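Long-range contacts in ribulose bisphosphate carboxylase (Pyrococcus horikoshii, PDB 2D69), which probably catalyses the addition of CO2 and water to ribulose 1,5-bisphosphate, giving two molecules of 3-phosphoglycerate, in an archaeal AMP degradation pathway: residues Y30-P34 with L75-G81; A47-I52 with S68-V72; R202-Y207 with E222-N226; Y323-K327 with R361-K365. All blocks are in the same frame, centred on the assembly; numbering follows the deposited sequence.

Contact 1 of 4, residues Y30-P34 with L75-G81; sequences YYFEP and LEKHGEG. With SO4 (sulfate ion), chain G.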
loop_
_atom_site.group_PDB
_atom_site.type_symbol
_atom_site.label_atom_id
_atom_site.label_comp_id
_atom_site.label_asym_id
_atom_site.label_seq_id
_atom_site.Cartn_x
_atom_site.Cartn_y
_atom_site.Cartn_z
ATOM N N TYR A 30 -30.785 16.912 35.189
ATOM C CA TYR A 30 -29.777 17.354 36.123
ATOM C C TYR A 30 -30.344 17.542 37.537
ATOM O O TYR A 30 -31.466 18.045 37.736
ATOM C CB TYR A 30 -29.186 18.697 35.676
ATOM C CG TYR A 30 -28.441 18.735 34.345
ATOM C CD1 TYR A 30 -27.076 18.400 34.271
ATOM C CD2 TYR A 30 -29.082 19.135 33.164
ATOM C CE1 TYR A 30 -26.377 18.421 33.059
ATOM C CE2 TYR A 30 -28.392 19.174 31.929
ATOM C CZ TYR A 30 -27.038 18.835 31.891
ATOM O OH TYR A 30 -26.329 18.900 30.704
ATOM N N TYR A 31 -29.551 17.180 38.534
ATOM C CA TYR A 31 -29.754 17.674 39.904
ATOM C C TYR A 31 -28.835 18.877 40.136
ATOM O O TYR A 31 -27.677 18.857 39.743
ATOM C CB TYR A 31 -29.383 16.578 40.922
ATOM C CG TYR A 31 -29.307 17.090 42.358
ATOM C CD1 TYR A 31 -28.099 17.457 42.921
ATOM C CD2 TYR A 31 -30.447 17.252 43.103
ATOM C CE1 TYR A 31 -28.031 17.973 44.254
ATOM C CE2 TYR A 31 -30.406 17.742 44.432
ATOM C CZ TYR A 31 -29.188 18.106 44.998
ATOM O OH TYR A 31 -29.123 18.608 46.290
ATOM N N PHE A 32 -29.283 19.904 40.846
ATOM C CA PHE A 32 -28.353 20.985 41.149
ATOM C C PHE A 32 -28.738 21.721 42.415
ATOM O O PHE A 32 -29.823 21.540 42.915
ATOM C CB PHE A 32 -28.235 21.978 39.949
ATOM C CG PHE A 32 -29.466 22.818 39.737
ATOM C CD1 PHE A 32 -30.475 22.363 38.916
ATOM C CD2 PHE A 32 -29.618 24.047 40.369
ATOM C CE1 PHE A 32 -31.634 23.130 38.737
ATOM C CE2 PHE A 32 -30.770 24.799 40.192
ATOM C CZ PHE A 32 -31.775 24.332 39.365
ATOM N N GLU A 33 -27.810 22.523 42.932
ATOM C CA GLU A 33 -28.050 23.424 44.051
ATOM C C GLU A 33 -27.512 24.807 43.613
ATOM O O GLU A 33 -26.346 24.892 43.225
ATOM C CB GLU A 33 -27.306 22.921 45.310
ATOM C CG GLU A 33 -27.633 21.456 45.665
ATOM C CD GLU A 33 -26.747 20.855 46.751
ATOM O OE1 GLU A 33 -25.816 21.563 47.229
ATOM O OE2 GLU A 33 -26.969 19.655 47.103
ATOM N N PRO A 34 -28.331 25.862 43.602
ATOM C CA PRO A 34 -27.845 27.186 43.183
ATOM C C PRO A 34 -26.939 27.805 44.226
ATOM O O PRO A 34 -27.034 27.467 45.394
ATOM C CB PRO A 34 -29.119 28.024 43.070
ATOM C CG PRO A 34 -30.067 27.388 43.994
ATOM C CD PRO A 34 -29.750 25.903 43.964
ATOM N N LEU A 75 -38.750 21.888 36.255
ATOM C CA LEU A 75 -37.927 22.376 37.351
ATOM C C LEU A 75 -38.664 22.234 38.675
ATOM O O LEU A 75 -39.658 22.889 38.881
ATOM C CB LEU A 75 -37.556 23.847 37.137
ATOM C CG LEU A 75 -36.762 24.460 38.296
ATOM C CD1 LEU A 75 -35.455 23.651 38.462
ATOM C CD2 LEU A 75 -36.450 25.935 38.095
ATOM N N GLU A 76 -38.183 21.369 39.556
ATOM C CA GLU A 76 -38.857 21.121 40.832
ATOM C C GLU A 76 -37.857 20.859 41.939
ATOM O O GLU A 76 -36.772 20.359 41.716
ATOM C CB GLU A 76 -39.823 19.922 40.763
ATOM C CG GLU A 76 -40.842 19.943 39.617
ATOM C CD GLU A 76 -41.986 20.931 39.808
ATOM O OE1 GLU A 76 -42.052 21.642 40.841
ATOM O OE2 GLU A 76 -42.836 20.991 38.900
ATOM N N LYS A 77 -38.263 21.189 43.158
ATOM C CA LYS A 77 -37.449 20.942 44.324
ATOM C C LYS A 77 -37.207 19.420 44.466
ATOM O O LYS A 77 -38.061 18.629 44.105
ATOM C CB LYS A 77 -38.149 21.562 45.544
ATOM C CG LYS A 77 -37.250 21.695 46.752
ATOM C CD LYS A 77 -37.315 23.051 47.519
ATOM C CE LYS A 77 -35.910 23.325 48.235
ATOM N NZ LYS A 77 -34.667 22.538 47.652
ATOM N N HIS A 78 -36.014 19.034 44.925
ATOM C CA HIS A 78 -35.645 17.634 45.185
ATOM C C HIS A 78 -34.611 17.610 46.301
ATOM O O HIS A 78 -33.458 17.952 46.061
ATOM C CB HIS A 78 -35.043 16.944 43.943
ATOM C CG HIS A 78 -34.717 15.498 44.156
ATOM N ND1 HIS A 78 -35.625 14.482 43.916
ATOM C CD2 HIS A 78 -33.595 14.895 44.608
ATOM C CE1 HIS A 78 -35.075 13.320 44.224
ATOM N NE2 HIS A 78 -33.845 13.543 44.649
ATOM N N GLY A 79 -35.025 17.218 47.510
ATOM C CA GLY A 79 -34.126 17.171 48.648
ATOM C C GLY A 79 -33.584 18.546 48.980
ATOM O O GLY A 79 -34.343 19.490 49.142
ATOM N N GLU A 80 -32.263 18.678 49.060
ATOM C CA GLU A 80 -31.666 20.010 49.333
ATOM C C GLU A 80 -31.399 20.817 48.044
ATOM O O GLU A 80 -30.845 21.928 48.091
ATOM C CB GLU A 80 -30.381 19.871 50.163
ATOM C CG GLU A 80 -30.611 20.136 51.661
ATOM C CD GLU A 80 -29.430 19.719 52.538
ATOM O OE1 GLU A 80 -28.499 19.033 52.026
ATOM O OE2 GLU A 80 -29.448 20.085 53.741
ATOM N N GLY A 81 -31.797 20.269 46.899
ATOM C CA GLY A 81 -31.721 21.000 45.659
ATOM C C GLY A 81 -32.959 20.965 44.779
ATOM O O GLY A 81 -34.117 21.169 45.233
HETATM S S SO4 G . -29.582 13.070 44.165
HETATM O O1 SO4 G . -28.833 12.982 45.418
HETATM O O2 SO4 G . -30.081 14.427 43.992
HETATM O O3 SO4 G . -28.704 12.733 43.043
HETATM O O4 SO4 G . -30.742 12.181 44.250
HETATM O O HOH W 1 -29.926 16.720 47.925
#

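Contact 2 of 4, residues A47-I52 with S68-V72; sequences ASESSI and SMAKV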
loop_
_atom_site.group_PDB
_atom_site.type_symbol
_atom_site.label_atom_id
_atom_site.label_comp_id
_atom_site.label_asym_id
_atom_site.label_seq_id
_atom_site.Cartn_x
_atom_site.Cartn_y
_atom_site.Cartn_z
ATOM N N ALA A 47 -28.665 25.342 30.805
ATOM C CA ALA A 47 -29.228 25.175 29.439
ATOM C C ALA A 47 -28.391 25.982 28.435
ATOM O O ALA A 47 -28.065 25.566 27.298
ATOM C CB ALA A 47 -30.695 25.620 29.444
ATOM N N SER A 48 -28.027 27.157 28.907
ATOM C CA SER A 48 -27.212 28.100 28.169
ATOM C C SER A 48 -25.803 27.573 27.816
ATOM O O SER A 48 -25.376 27.566 26.654
ATOM C CB SER A 48 -27.053 29.338 29.050
ATOM O OG SER A 48 -26.309 30.230 28.333
ATOM N N GLU A 49 -25.081 27.133 28.835
ATOM C CA GLU A 49 -23.710 26.752 28.683
ATOM C C GLU A 49 -23.638 25.405 27.919
ATOM O O GLU A 49 -22.652 25.126 27.242
ATOM C CB GLU A 49 -23.041 26.715 30.046
ATOM C CG GLU A 49 -21.545 26.428 30.025
ATOM C CD GLU A 49 -20.712 27.577 29.465
ATOM O OE1 GLU A 49 -21.221 28.746 29.446
ATOM O OE2 GLU A 49 -19.555 27.288 29.040
ATOM N N SER A 50 -24.688 24.593 27.997
ATOM C CA SER A 50 -24.727 23.357 27.220
ATOM C C SER A 50 -25.296 23.574 25.810
ATOM O O SER A 50 -25.451 22.646 25.077
ATOM C CB SER A 50 -25.492 22.250 27.947
ATOM O OG SER A 50 -26.763 22.641 28.454
ATOM N N SER A 51 -25.642 24.799 25.444
ATOM C CA SER A 51 -26.194 25.058 24.118
ATOM C C SER A 51 -25.472 26.240 23.487
ATOM O O SER A 51 -24.320 26.083 23.179
ATOM C CB SER A 51 -27.737 25.224 24.159
ATOM O OG SER A 51 -28.162 26.427 24.790
ATOM N N ILE A 52 -26.105 27.401 23.340
ATOM C CA ILE A 52 -25.552 28.511 22.574
ATOM C C ILE A 52 -24.880 29.567 23.432
ATOM O O ILE A 52 -24.261 30.506 22.910
ATOM C CB ILE A 52 -26.645 29.191 21.692
ATOM C CG1 ILE A 52 -27.783 29.808 22.514
ATOM C CG2 ILE A 52 -27.266 28.247 20.726
ATOM C CD1 ILE A 52 -28.600 30.811 21.745
ATOM N N SER A 68 -30.780 26.514 17.901
ATOM C CA SER A 68 -29.867 25.660 18.613
ATOM C C SER A 68 -29.999 25.822 20.148
ATOM O O SER A 68 -29.194 25.286 20.856
ATOM C CB SER A 68 -28.416 25.913 18.170
ATOM O OG SER A 68 -28.208 25.757 16.746
ATOM N N MET A 69 -31.003 26.542 20.644
ATOM C CA MET A 69 -31.147 26.812 22.086
ATOM C C MET A 69 -31.719 25.654 22.837
ATOM O O MET A 69 -32.739 25.133 22.427
ATOM C CB MET A 69 -32.154 27.912 22.323
ATOM C CG MET A 69 -31.686 29.285 22.024
ATOM S SD MET A 69 -33.058 30.418 22.455
ATOM C CE MET A 69 -32.810 30.711 24.205
ATOM N N ALA A 70 -31.127 25.311 23.979
ATOM C CA ALA A 70 -31.696 24.310 24.864
ATOM C C ALA A 70 -32.779 25.009 25.693
ATOM O O ALA A 70 -32.787 26.235 25.813
ATOM C CB ALA A 70 -30.643 23.696 25.742
ATOM N N LYS A 71 -33.755 24.251 26.174
ATOM C CA LYS A 71 -34.853 24.830 26.954
ATOM C C LYS A 71 -35.107 24.038 28.223
ATOM O O LYS A 71 -35.317 22.824 28.153
ATOM C CB LYS A 71 -36.126 24.878 26.114
ATOM C CG LYS A 71 -36.218 26.103 25.178
ATOM C CD LYS A 71 -36.819 27.378 25.838
ATOM C CE LYS A 71 -36.586 28.669 24.984
ATOM N NZ LYS A 71 -35.177 28.683 24.348
ATOM N N VAL A 72 -35.123 24.715 29.367
ATOM C CA VAL A 72 -35.511 24.087 30.628
ATOM C C VAL A 72 -37.021 23.998 30.643
ATOM O O VAL A 72 -37.686 25.023 30.631
ATOM C CB VAL A 72 -35.069 24.896 31.875
ATOM C CG1 VAL A 72 -35.472 24.141 33.152
ATOM C CG2 VAL A 72 -33.572 25.184 31.843
#

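Contact 3 of 4, residues R202-Y207 with E222-N226; sequences RVRKLY and EYLIN. With SO4 (sulfate ion), chain I.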
loop_
_atom_site.group_PDB
_atom_site.type_symbol
_atom_site.label_atom_id
_atom_site.label_comp_id
_atom_site.label_asym_id
_atom_site.label_seq_id
_atom_site.Cartn_x
_atom_site.Cartn_y
_atom_site.Cartn_z
ATOM N N ARG A 202 2.079 -12.973 26.508
ATOM C CA ARG A 202 0.916 -13.451 27.245
ATOM C C ARG A 202 -0.179 -13.982 26.299
ATOM O O ARG A 202 -0.668 -15.107 26.507
ATOM C CB ARG A 202 0.341 -12.351 28.114
ATOM C CG ARG A 202 -0.660 -12.869 29.119
ATOM C CD ARG A 202 -0.887 -11.893 30.227
ATOM N NE ARG A 202 -1.814 -10.809 29.910
ATOM C CZ ARG A 202 -1.452 -9.533 29.813
ATOM N NH1 ARG A 202 -0.172 -9.186 29.873
ATOM N NH2 ARG A 202 -2.386 -8.618 29.680
ATOM N N VAL A 203 -0.515 -13.251 25.226
ATOM C CA VAL A 203 -1.516 -13.796 24.285
ATOM C C VAL A 203 -1.116 -15.102 23.667
ATOM O O VAL A 203 -1.913 -16.041 23.586
ATOM C CB VAL A 203 -2.042 -12.825 23.153
ATOM C CG1 VAL A 203 -1.998 -11.391 23.547
ATOM C CG2 VAL A 203 -1.360 -13.023 21.854
ATOM N N ARG A 204 0.104 -15.204 23.181
ATOM C CA ARG A 204 0.541 -16.492 22.607
ATOM C C ARG A 204 0.375 -17.615 23.585
ATOM O O ARG A 204 -0.140 -18.712 23.235
ATOM C CB ARG A 204 1.976 -16.413 22.162
ATOM C CG ARG A 204 2.173 -15.481 20.974
ATOM C CD ARG A 204 3.640 -15.331 20.646
ATOM N NE ARG A 204 3.952 -14.268 19.739
ATOM C CZ ARG A 204 4.998 -13.441 19.874
ATOM N NH1 ARG A 204 5.821 -13.474 20.948
ATOM N NH2 ARG A 204 5.182 -12.527 18.939
ATOM N N LYS A 205 0.806 -17.407 24.825
ATOM C CA LYS A 205 0.747 -18.527 25.775
ATOM C C LYS A 205 -0.652 -18.849 26.259
ATOM O O LYS A 205 -1.054 -19.994 26.266
ATOM C CB LYS A 205 1.678 -18.281 26.968
ATOM C CG LYS A 205 1.756 -19.368 28.038
ATOM C CD LYS A 205 2.331 -20.671 27.505
ATOM C CE LYS A 205 2.416 -21.696 28.622
ATOM N NZ LYS A 205 3.062 -23.002 28.154
ATOM N N LEU A 206 -1.405 -17.843 26.671
ATOM C CA LEU A 206 -2.645 -18.101 27.407
ATOM C C LEU A 206 -3.746 -18.695 26.553
ATOM O O LEU A 206 -4.571 -19.465 27.046
ATOM C CB LEU A 206 -3.140 -16.835 28.086
ATOM C CG LEU A 206 -2.628 -16.583 29.497
ATOM C CD1 LEU A 206 -3.303 -17.509 30.444
ATOM C CD2 LEU A 206 -1.081 -16.732 29.554
ATOM N N TYR A 207 -3.748 -18.372 25.272
ATOM C CA TYR A 207 -4.765 -18.906 24.361
ATOM C C TYR A 207 -4.468 -20.353 24.031
ATOM O O TYR A 207 -5.378 -21.126 23.736
ATOM C CB TYR A 207 -4.941 -17.991 23.115
ATOM C CG TYR A 207 -5.700 -16.714 23.489
ATOM C CD1 TYR A 207 -5.042 -15.519 23.756
ATOM C CD2 TYR A 207 -7.112 -16.736 23.679
ATOM C CE1 TYR A 207 -5.732 -14.439 24.141
ATOM C CE2 TYR A 207 -7.800 -15.646 24.065
ATOM C CZ TYR A 207 -7.116 -14.491 24.324
ATOM O OH TYR A 207 -7.737 -13.334 24.721
ATOM N N GLU A 222 -12.873 -18.381 27.976
ATOM C CA GLU A 222 -12.502 -17.092 27.414
ATOM C C GLU A 222 -11.693 -16.266 28.392
ATOM O O GLU A 222 -11.465 -16.665 29.539
ATOM C CB GLU A 222 -13.725 -16.338 26.897
ATOM C CG GLU A 222 -13.810 -16.424 25.394
ATOM C CD GLU A 222 -12.658 -15.729 24.655
ATOM O OE1 GLU A 222 -11.988 -14.822 25.207
ATOM O OE2 GLU A 222 -12.449 -16.076 23.480
ATOM N N TYR A 223 -11.254 -15.112 27.899
ATOM C CA TYR A 223 -10.217 -14.333 28.549
ATOM C C TYR A 223 -10.487 -12.854 28.326
ATOM O O TYR A 223 -10.363 -12.363 27.212
ATOM C CB TYR A 223 -8.844 -14.720 27.952
ATOM C CG TYR A 223 -7.637 -14.081 28.618
ATOM C CD1 TYR A 223 -7.749 -13.386 29.807
ATOM C CD2 TYR A 223 -6.385 -14.178 28.053
ATOM C CE1 TYR A 223 -6.670 -12.793 30.378
ATOM C CE2 TYR A 223 -5.274 -13.601 28.651
ATOM C CZ TYR A 223 -5.416 -12.908 29.782
ATOM O OH TYR A 223 -4.325 -12.318 30.360
ATOM N N LEU A 224 -10.819 -12.164 29.401
ATOM C CA LEU A 224 -11.048 -10.760 29.402
ATOM C C LEU A 224 -9.705 -10.125 29.583
ATOM O O LEU A 224 -9.334 -9.666 30.668
ATOM C CB LEU A 224 -11.994 -10.367 30.535
ATOM C CG LEU A 224 -13.281 -11.205 30.574
ATOM C CD1 LEU A 224 -14.077 -10.865 31.801
ATOM C CD2 LEU A 224 -14.136 -11.057 29.350
ATOM N N ILE A 225 -8.982 -10.077 28.480
ATOM C CA ILE A 225 -7.602 -9.633 28.445
ATOM C C ILE A 225 -7.529 -8.147 28.322
ATOM O O ILE A 225 -8.182 -7.568 27.452
ATOM C CB ILE A 225 -6.864 -10.383 27.299
ATOM C CG1 ILE A 225 -5.366 -10.025 27.314
ATOM C CG2 ILE A 225 -7.472 -10.092 25.919
ATOM C CD1 ILE A 225 -4.542 -11.058 26.633
ATOM N N ASN A 226 -6.735 -7.519 29.194
ATOM C CA ASN A 226 -6.647 -6.061 29.285
ATOM C C ASN A 226 -5.770 -5.429 28.189
ATOM O O ASN A 226 -4.563 -5.507 28.240
ATOM C CB ASN A 226 -6.105 -5.721 30.633
ATOM C CG ASN A 226 -6.226 -4.277 30.979
ATOM O OD1 ASN A 226 -5.938 -3.874 32.126
ATOM N ND2 ASN A 226 -6.744 -3.499 30.077
HETATM S S SO4 I . -0.261 -25.357 27.345
HETATM O O1 SO4 I . 0.190 -26.717 27.070
HETATM O O2 SO4 I . -1.081 -25.359 28.556
HETATM O O3 SO4 I . 0.901 -24.483 27.496
HETATM O O4 SO4 I . -1.060 -24.899 26.217
HETATM O O HOH W 2 -10.214 -13.064 24.076
#

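Contact 4 of 4, residues Y323-K327 with R361-K365; sequences YEEIK and RLFGK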
loop_
_atom_site.group_PDB
_atom_site.type_symbol
_atom_site.label_atom_id
_atom_site.label_comp_id
_atom_site.label_asym_id
_atom_site.label_seq_id
_atom_site.Cartn_x
_atom_site.Cartn_y
_atom_site.Cartn_z
ATOM N N TYR A 323 -28.707 -0.901 46.842
ATOM C CA TYR A 323 -29.521 -1.858 46.118
ATOM C C TYR A 323 -30.372 -1.170 45.050
ATOM O O TYR A 323 -30.377 -1.608 43.919
ATOM C CB TYR A 323 -30.436 -2.661 47.048
ATOM C CG TYR A 323 -31.335 -3.561 46.243
ATOM C CD1 TYR A 323 -32.690 -3.275 46.060
ATOM C CD2 TYR A 323 -30.809 -4.648 45.586
ATOM C CE1 TYR A 323 -33.504 -4.094 45.265
ATOM C CE2 TYR A 323 -31.603 -5.468 44.806
ATOM C CZ TYR A 323 -32.952 -5.191 44.650
ATOM O OH TYR A 323 -33.699 -6.040 43.848
ATOM N N GLU A 324 -31.104 -0.125 45.430
ATOM C CA GLU A 324 -31.972 0.613 44.501
ATOM C C GLU A 324 -31.222 1.117 43.241
ATOM O O GLU A 324 -31.680 0.920 42.115
ATOM C CB GLU A 324 -32.594 1.831 45.179
ATOM C CG GLU A 324 -33.345 1.551 46.469
ATOM C CD GLU A 324 -34.744 0.979 46.245
ATOM O OE1 GLU A 324 -35.710 1.793 46.174
ATOM O OE2 GLU A 324 -34.878 -0.282 46.176
ATOM N N GLU A 325 -30.092 1.785 43.455
ATOM C CA GLU A 325 -29.296 2.353 42.355
ATOM C C GLU A 325 -28.782 1.247 41.447
ATOM O O GLU A 325 -28.830 1.368 40.246
ATOM C CB GLU A 325 -28.089 3.168 42.882
ATOM C CG GLU A 325 -27.126 3.641 41.777
ATOM C CD GLU A 325 -26.056 4.630 42.258
ATOM O OE1 GLU A 325 -25.510 4.432 43.380
ATOM O OE2 GLU A 325 -25.757 5.604 41.508
ATOM N N ILE A 326 -28.289 0.167 42.029
ATOM C CA ILE A 326 -27.666 -0.869 41.253
ATOM C C ILE A 326 -28.683 -1.588 40.403
ATOM O O ILE A 326 -28.431 -1.848 39.211
ATOM C CB ILE A 326 -26.930 -1.839 42.135
ATOM C CG1 ILE A 326 -25.714 -1.117 42.743
ATOM C CG2 ILE A 326 -26.470 -3.079 41.301
ATOM C CD1 ILE A 326 -25.045 -1.908 43.834
ATOM N N LYS A 327 -29.817 -1.899 41.021
ATOM C CA LYS A 327 -30.909 -2.552 40.331
ATOM C C LYS A 327 -31.427 -1.666 39.173
ATOM O O LYS A 327 -31.788 -2.182 38.150
ATOM C CB LYS A 327 -32.045 -2.887 41.303
ATOM C CG LYS A 327 -33.151 -3.735 40.660
ATOM C CD LYS A 327 -32.605 -5.143 40.215
ATOM C CE LYS A 327 -33.742 -6.153 39.878
ATOM N NZ LYS A 327 -34.638 -5.666 38.758
ATOM N N ARG A 361 -31.222 -14.429 43.243
ATOM C CA ARG A 361 -32.591 -14.055 43.598
ATOM C C ARG A 361 -32.831 -12.573 43.321
ATOM O O ARG A 361 -33.843 -12.205 42.733
ATOM C CB ARG A 361 -32.822 -14.308 45.078
ATOM C CG ARG A 361 -34.235 -14.439 45.506
ATOM C CD ARG A 361 -34.346 -14.689 47.038
ATOM N NE ARG A 361 -34.468 -13.381 47.688
ATOM C CZ ARG A 361 -33.578 -12.810 48.512
ATOM N NH1 ARG A 361 -33.844 -11.597 48.976
ATOM N NH2 ARG A 361 -32.454 -13.429 48.924
ATOM N N LEU A 362 -31.894 -11.743 43.762
ATOM C CA LEU A 362 -32.010 -10.280 43.655
ATOM C C LEU A 362 -31.699 -9.700 42.270
ATOM O O LEU A 362 -32.284 -8.683 41.869
ATOM C CB LEU A 362 -31.107 -9.592 44.682
ATOM C CG LEU A 362 -31.524 -9.746 46.162
ATOM C CD1 LEU A 362 -30.512 -9.056 47.062
ATOM C CD2 LEU A 362 -32.915 -9.194 46.448
ATOM N N PHE A 363 -30.750 -10.288 41.557
ATOM C CA PHE A 363 -30.274 -9.682 40.300
ATOM C C PHE A 363 -30.402 -10.577 39.049
ATOM O O PHE A 363 -29.966 -10.187 37.988
ATOM C CB PHE A 363 -28.824 -9.207 40.445
ATOM C CG PHE A 363 -28.635 -8.096 41.464
ATOM C CD1 PHE A 363 -28.127 -8.380 42.728
ATOM C CD2 PHE A 363 -28.950 -6.783 41.149
ATOM C CE1 PHE A 363 -27.941 -7.389 43.676
ATOM C CE2 PHE A 363 -28.757 -5.753 42.085
ATOM C CZ PHE A 363 -28.240 -6.056 43.359
ATOM N N GLY A 364 -31.032 -11.729 39.156
ATOM C CA GLY A 364 -31.252 -12.598 38.019
ATOM C C GLY A 364 -30.064 -13.433 37.564
ATOM O O GLY A 364 -28.997 -13.422 38.163
ATOM N N LYS A 365 -30.279 -14.179 36.480
ATOM C CA LYS A 365 -29.279 -15.050 35.898
ATOM C C LYS A 365 -28.439 -14.406 34.803
ATOM O O LYS A 365 -27.479 -15.013 34.324
ATOM C CB LYS A 365 -29.987 -16.237 35.306
ATOM C CG LYS A 365 -30.759 -17.039 36.373
ATOM C CD LYS A 365 -31.415 -18.301 35.811
ATOM C CE LYS A 365 -32.691 -18.026 34.998
ATOM N NZ LYS A 365 -33.347 -19.346 34.753
#

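Contact 1 of 4, residues Y30-P34 with L75-G81
Tyr31 sends its ring out to the turn that follows strand 71-78, where His78 O meets the rim of the ring, close to level with it, 3.5 Å from Tyr31 CE2. The torsion that sets CG anti to the backbone N (chi1 169°) carries the phenol as far as Gly81; Tyr31 OH comes to 3.2 Å from Gly81 N, but the angle is too poor for a hydrogen bond. The hydroxyl instead donates to Glu33 OE2, 2.5 Å from Tyr31 OH, on the lone pair facing away from OE1, and it accepts a hydrogen bond from a water, which accepts one from Glu80 N. Since Asn117 binds Glu33 OE1, both ends of that carboxylate are held. Over one face of the Tyr31 ring lies O2 of a sulfate ion, probably from the crystallisation liquor; its O4 receives a weak bond from His78 NE2. His78 to Gly81 form a type II' turn with Gly79 at positive phi, closing a tight beta hairpin between strands 71-78 and 81-88 of the mixed sheet in the N-terminal domain. Strand 81-88 runs between the other two strands, which explains why 30-34 meets mainly this turn. Gly81 CA makes a C-H...O contact with Phe32 O, 3.4 Å away. Phe32 turns its CB away from the hairpin, and its side chain packs on Ala42 and Ile46 of helix 39-49, yet its ring end comes back to Leu75: CD1 of Leu75 touches the ring edge 3.8 Å from Phe32 CZ, the two side chains crossing at about a right angle.

Contact 2 of 4, residues A47-I52 with S68-V72
Ser51 and Ala70 make the one hydrogen bond between these segments: Ala70 N points almost straight at Ser51 OG, 3.3 Å away with an N-H...O angle of 171°, a weak bond for its length. The same hydroxyl donates to Ala47 O at 2.7 Å from OG. It can do both because chi1 of 70° holds OG between the backbone N and the carbonyl carbon of Ser51, turned back toward the end of helix 39-49. Methyl groups pack beside this link. Ala70 CB rests against Ala47 O and Ser51 CB, while Ala47 CB touches Val72 CG2 at 3.8 Å, where the chain enters strand 71-78. Farther down, Ile52 splits its branches: CG2 lies against Ser68, 3.5 Å from its O, and CD1 presses on Met69 CG, tighter than a usual van der Waals contact, with the two chains crossing at a slant.

One shell out, Ile86 of strand 81-88 packs on Ala47, Ala70 and Val72, so the helix end is fitted onto the sheet of the N-terminal domain. Ser68 OG is held by Met64 O, and Ser50 OG by Ile46 O and Tyr88 OH. Glu49 O accepts a weak hydrogen bond from NZ of Lys162, a predicted substrate-binding residue, of a second subunit, which matches the rubisco pattern of active sites built between two subunits.

Chemically, the junction is mostly apolar contact with a single serine hydroxyl as its polar stitch; Ser68 O, buried under Ile52 CG2 and Ser51 CB, has no hydrogen-bonding partner in the model, and its burial probably carries some energetic cost.

Contact 3 of 4, residues R202-Y207 with E222-N226
Tyr223 stretches along helix 199-217 and touches three of its residues in succession. Its CB lies 3.7 Å from Tyr207 OH. From there the ring, with CG anti to the backbone N (chi1 -175°), heads toward the start of the helix. CD2 comes to 3.8 Å from Tyr207 CZ, the two tyrosines crossing at about a right angle with their ring planes oblique, and CE2 lies 3.9 Å from Leu206 CB. Ile225, two residues on, covers one face of the Tyr223 ring, with its CB above the centre, while its CG2 meets Tyr207 OH at 3.5 Å. At the tip, Tyr223 OH accepts from Arg202 NE, 3.0 Å away and bent to 144°; the oxygen sits at the edge of the guanidinium, nearly in its plane. Asp187 holds both partners, binding Tyr223 OH through OD1 and forming a salt bridge with Arg202 NH2 through OD2, and Thr192 O takes Arg202 NH1. Asp187 also takes Asn226 N, and the Asn226 side chain is about 5 Å from that of Glu189, a predicted magnesium ligand, so the network adjoins the probable metal site. On the backbone side of CB, a water 2.6 Å from Tyr207 OH also bonds Glu222 OE1, bridging the segments.

The contact belongs to the beta-alpha-beta unit of strand 184-186, helix 199-217 and strand 222-224 in the TIM barrel: the short helix and strand segments run roughly antiparallel, at 148°, with axes 10.5 Å apart, and helices 167-179 and 231-244 add Tyr170 against Tyr223 and Val241 against Tyr207 and Ile225.

Contact 4 of 4, residues Y323-K327 with R361-K365
Lys327 and Phe363 mark the closest backbone approach, their CA atoms 7.2 Å apart, where the first turns of helix 323-334 meet the last turn of helix 356-363. Both are helices of the alpha/beta TIM barrel of the catalytic domain, lying after the parallel strands 309-311 and 344-348. The second one stops at Gly364, whose positive phi of 78° takes the chain out of the helix.

Between the backbones the Phe363 ring does most of the work. It slides past Tyr323 in the opposite direction, an oblique pair with centroids 5.5 Å apart and planes at 57°. Phe363 CZ touches Tyr323 CD2 at 3.7 Å, and the neighbouring Phe363 CE2 takes the Ile326 CG2 methyl at 3.6 Å, the isoleucine crossing it at about a right angle. The same side of the Tyr323 ring reaches Leu362, with Tyr323 CE2 4.2 Å from Leu362 CB and the side chains crossing askew. Phe363 also packs on Ala315, in the loop ahead of helix 323-334 that carries Lys318, the predicted transition-state stabiliser.

Lys327 folds its aliphatic chain along the pair. Its CB lies over one face of the Tyr323 ring, offset toward the rim, and its CD reaches Phe363 CD2 at 4.1 Å. While its NZ forms a salt bridge with Asp331, Lys327 CE stops 3.5 Å from Leu362 O.

In the fold
From the N terminus, strand 26-34 opens contact 1, and helix 39-49 then opens contact 2. Contact 2 closes first, at 68-72, so its loop falls wholly within that of contact 1, which closes at 75-81. The two share strand 71-78, with centres 18 Å apart: contact 1 brings strand 26-34 to the hairpin end of its own sheet, and contact 2 fits a helix end against the start of strand 71-78. After this domain the chain builds the barrel, where contact 3 joins a helix to the strand that follows it, and contact 4 later joins two helices separated in the chain by strand 344-348. These two follow in series; contacts 1 and 3 lie on opposite sides of the chain's centre.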